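Local coordinates for outer membrane protein TP0453 (Treponema pallidum, PDB 3K8G) that may take part in ligand transport at the outer membrane and alters membrane permeability at acidic pH, at residues F172-K175 with P180-N183. Residues are numbered along the deposited sequence; the frame is centred on the assembly and turned at random.
Sequences FITK and PQLN
T174 OG1, near the end of helix 169-176, is held by the main-chain O of H171, one turn earlier in the same helix, through a hydrogen bond, and is linked by water 1 to N183 N in the loop that follows. That water accepts the N-H of N183 at 2.6 Å from N to the water oxygen; its second link, to T174 OG1, is weak at 3.4 Å. The end of the Q181 side chain also lies close to OG1, crossing T174 at about a right angle. A chi1 of 72° sets T174 OG1 between the backbone N and the carbonyl carbon and places T174 CG2 anti to the carbonyl carbon, where it comes within 4.0 Å of L182 N. T174 CB lies close against the loop backbone, 3.2 Å from P180 O. K175 runs obliquely past the end of Q181, touching it with CG and CE, while its NZ reaches on to S254 in a hydrogen bond. Farther round the helix, F172 and I173 turn their side chains to strand 189-196, F172 on M189 and L191 and I173 on M189. The buried T174 thus packs against an exposed loop segment that folds back over the last turns of helix 169-176, thought to be amphipathic, before the chain continues toward strand 189-196 of the beta-half-barrel.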
ATOM      1  N   PHE A 172      -0.095  -8.260  12.018  1.00 30.57           N
ATOM      2  CA  PHE A 172      -1.177  -7.620  11.246  1.00 27.93           C
ATOM      3  C   PHE A 172      -2.553  -8.272  11.467  1.00 27.65           C
ATOM      4  O   PHE A 172      -3.587  -7.578  11.480  1.00 25.78           O
ATOM      5  CB  PHE A 172      -0.827  -7.630   9.755  1.00 28.71           C
ATOM      6  CG  PHE A 172      -1.589  -6.623   8.931  1.00 27.60           C
ATOM      7  CD1 PHE A 172      -1.130  -5.321   8.806  1.00 30.12           C
ATOM      8  CD2 PHE A 172      -2.753  -6.979   8.275  1.00 28.00           C
ATOM      9  CE1 PHE A 172      -1.827  -4.382   8.040  1.00 24.67           C
ATOM     10  CE2 PHE A 172      -3.450  -6.053   7.501  1.00 23.63           C
ATOM     11  CZ  PHE A 172      -2.981  -4.761   7.383  1.00 20.96           C
ATOM     12  N   ILE A 173      -2.561  -9.601  11.622  1.00 27.10           N
ATOM     13  CA  ILE A 173      -3.805 -10.372  11.795  1.00 28.43           C
ATOM     14  C   ILE A 173      -4.618  -9.955  13.024  1.00 27.94           C
ATOM     15  O   ILE A 173      -5.856  -9.931  12.986  1.00 28.32           O
ATOM     16  CB  ILE A 173      -3.554 -11.906  11.816  1.00 27.91           C
ATOM     17  CG1 ILE A 173      -4.869 -12.669  11.623  1.00 31.13           C
ATOM     18  CG2 ILE A 173      -2.928 -12.362  13.127  1.00 29.08           C
ATOM     19  CD1 ILE A 173      -5.428 -12.622  10.228  1.00 31.92           C
ATOM     20  N   THR A 174      -3.929  -9.608  14.103  1.00 27.66           N
ATOM     21  CA  THR A 174      -4.593  -9.142  15.310  1.00 28.10           C
ATOM     22  C   THR A 174      -5.312  -7.813  15.045  1.00 29.42           C
ATOM     23  O   THR A 174      -6.459  -7.614  15.492  1.00 27.28           O
ATOM     24  CB  THR A 174      -3.604  -9.014  16.492  1.00 29.73           C
ATOM     25  OG1 THR A 174      -2.731  -7.893  16.293  1.00 32.31           O
ATOM     26  CG2 THR A 174      -2.770 -10.272  16.628  1.00 31.36           C
ATOM     27  N   LYS A 175      -4.660  -6.919  14.293  1.00 27.80           N
ATOM     28  CA  LYS A 175      -5.296  -5.650  13.915  1.00 31.39           C
ATOM     29  C   LYS A 175      -6.495  -5.927  13.042  1.00 32.84           C
ATOM     30  O   LYS A 175      -7.593  -5.415  13.273  1.00 32.50           O
ATOM     31  CB  LYS A 175      -4.351  -4.752  13.108  1.00 31.50           C
ATOM     32  CG  LYS A 175      -3.139  -4.230  13.850  1.00 36.38           C
ATOM     33  CD  LYS A 175      -2.109  -3.716  12.830  1.00 37.02           C
ATOM     34  CE  LYS A 175      -0.921  -3.067  13.525  1.00 38.78           C
ATOM     35  NZ  LYS A 175      -0.770  -1.625  13.171  1.00 41.64           N
ATOM     36  N   PRO A 180      -6.476  -7.880  20.376  1.00 57.45           N
ATOM     37  CA  PRO A 180      -5.364  -7.053  20.849  1.00 57.62           C
ATOM     38  C   PRO A 180      -4.048  -7.558  20.265  1.00 57.53           C
ATOM     39  O   PRO A 180      -4.020  -8.644  19.683  1.00 57.58           O
ATOM     40  CB  PRO A 180      -5.394  -7.269  22.365  1.00 57.57           C
ATOM     41  CG  PRO A 180      -5.894  -8.669  22.526  1.00 57.95           C
ATOM     42  CD  PRO A 180      -6.805  -8.950  21.339  1.00 57.98           C
ATOM     43  N   GLN A 181      -2.977  -6.780  20.429  1.00 57.63           N
ATOM     44  CA  GLN A 181      -1.636  -7.143  19.945  1.00 57.46           C
ATOM     45  C   GLN A 181      -1.045  -8.322  20.753  1.00 57.30           C
ATOM     46  O   GLN A 181      -0.642  -8.150  21.906  1.00 57.32           O
ATOM     47  CB  GLN A 181      -0.714  -5.909  20.000  1.00 57.57           C
ATOM     48  CG  GLN A 181       0.254  -5.736  18.820  1.00 57.10           C
ATOM     49  CD  GLN A 181      -0.455  -5.593  17.472  1.00 58.09           C
ATOM     50  OE1 GLN A 181      -0.376  -6.487  16.629  1.00 53.64           O
ATOM     51  NE2 GLN A 181      -1.162  -4.475  17.274  1.00 56.46           N
ATOM     52  N   LEU A 182      -1.016  -9.511  20.141  1.00 56.50           N
ATOM     53  CA  LEU A 182      -0.527 -10.745  20.782  1.00 55.36           C
ATOM     54  C   LEU A 182       0.928 -11.117  20.443  1.00 54.37           C
ATOM     55  O   LEU A 182       1.537 -11.941  21.139  1.00 54.13           O
ATOM     56  CB  LEU A 182      -1.425 -11.939  20.425  1.00 55.37           C
ATOM     57  CG  LEU A 182      -2.680 -12.310  21.222  1.00 55.63           C
ATOM     58  CD1 LEU A 182      -3.951 -11.882  20.505  1.00 54.90           C
ATOM     59  CD2 LEU A 182      -2.709 -13.806  21.507  1.00 55.04           C
ATOM     60  N   ASN A 183       1.473 -10.523  19.377  1.00 53.30           N
ATOM     61  CA  ASN A 183       2.765 -10.941  18.796  1.00 51.79           C
ATOM     62  C   ASN A 183       2.814 -12.448  18.502  1.00 50.38           C
ATOM     63  O   ASN A 183       3.629 -13.181  19.083  1.00 50.09           O
ATOM     64  CB  ASN A 183       3.952 -10.529  19.686  1.00 52.57           C
ATOM     65  CG  ASN A 183       4.129  -9.023  19.781  1.00 53.47           C
ATOM     66  OD1 ASN A 183       4.139  -8.318  18.770  1.00 55.27           O
ATOM     67  ND2 ASN A 183       4.283  -8.524  21.006  1.00 54.25           N
TER
HETATM   68  O   HOH W   1       0.208  -8.909  17.715  1.00 46.49           O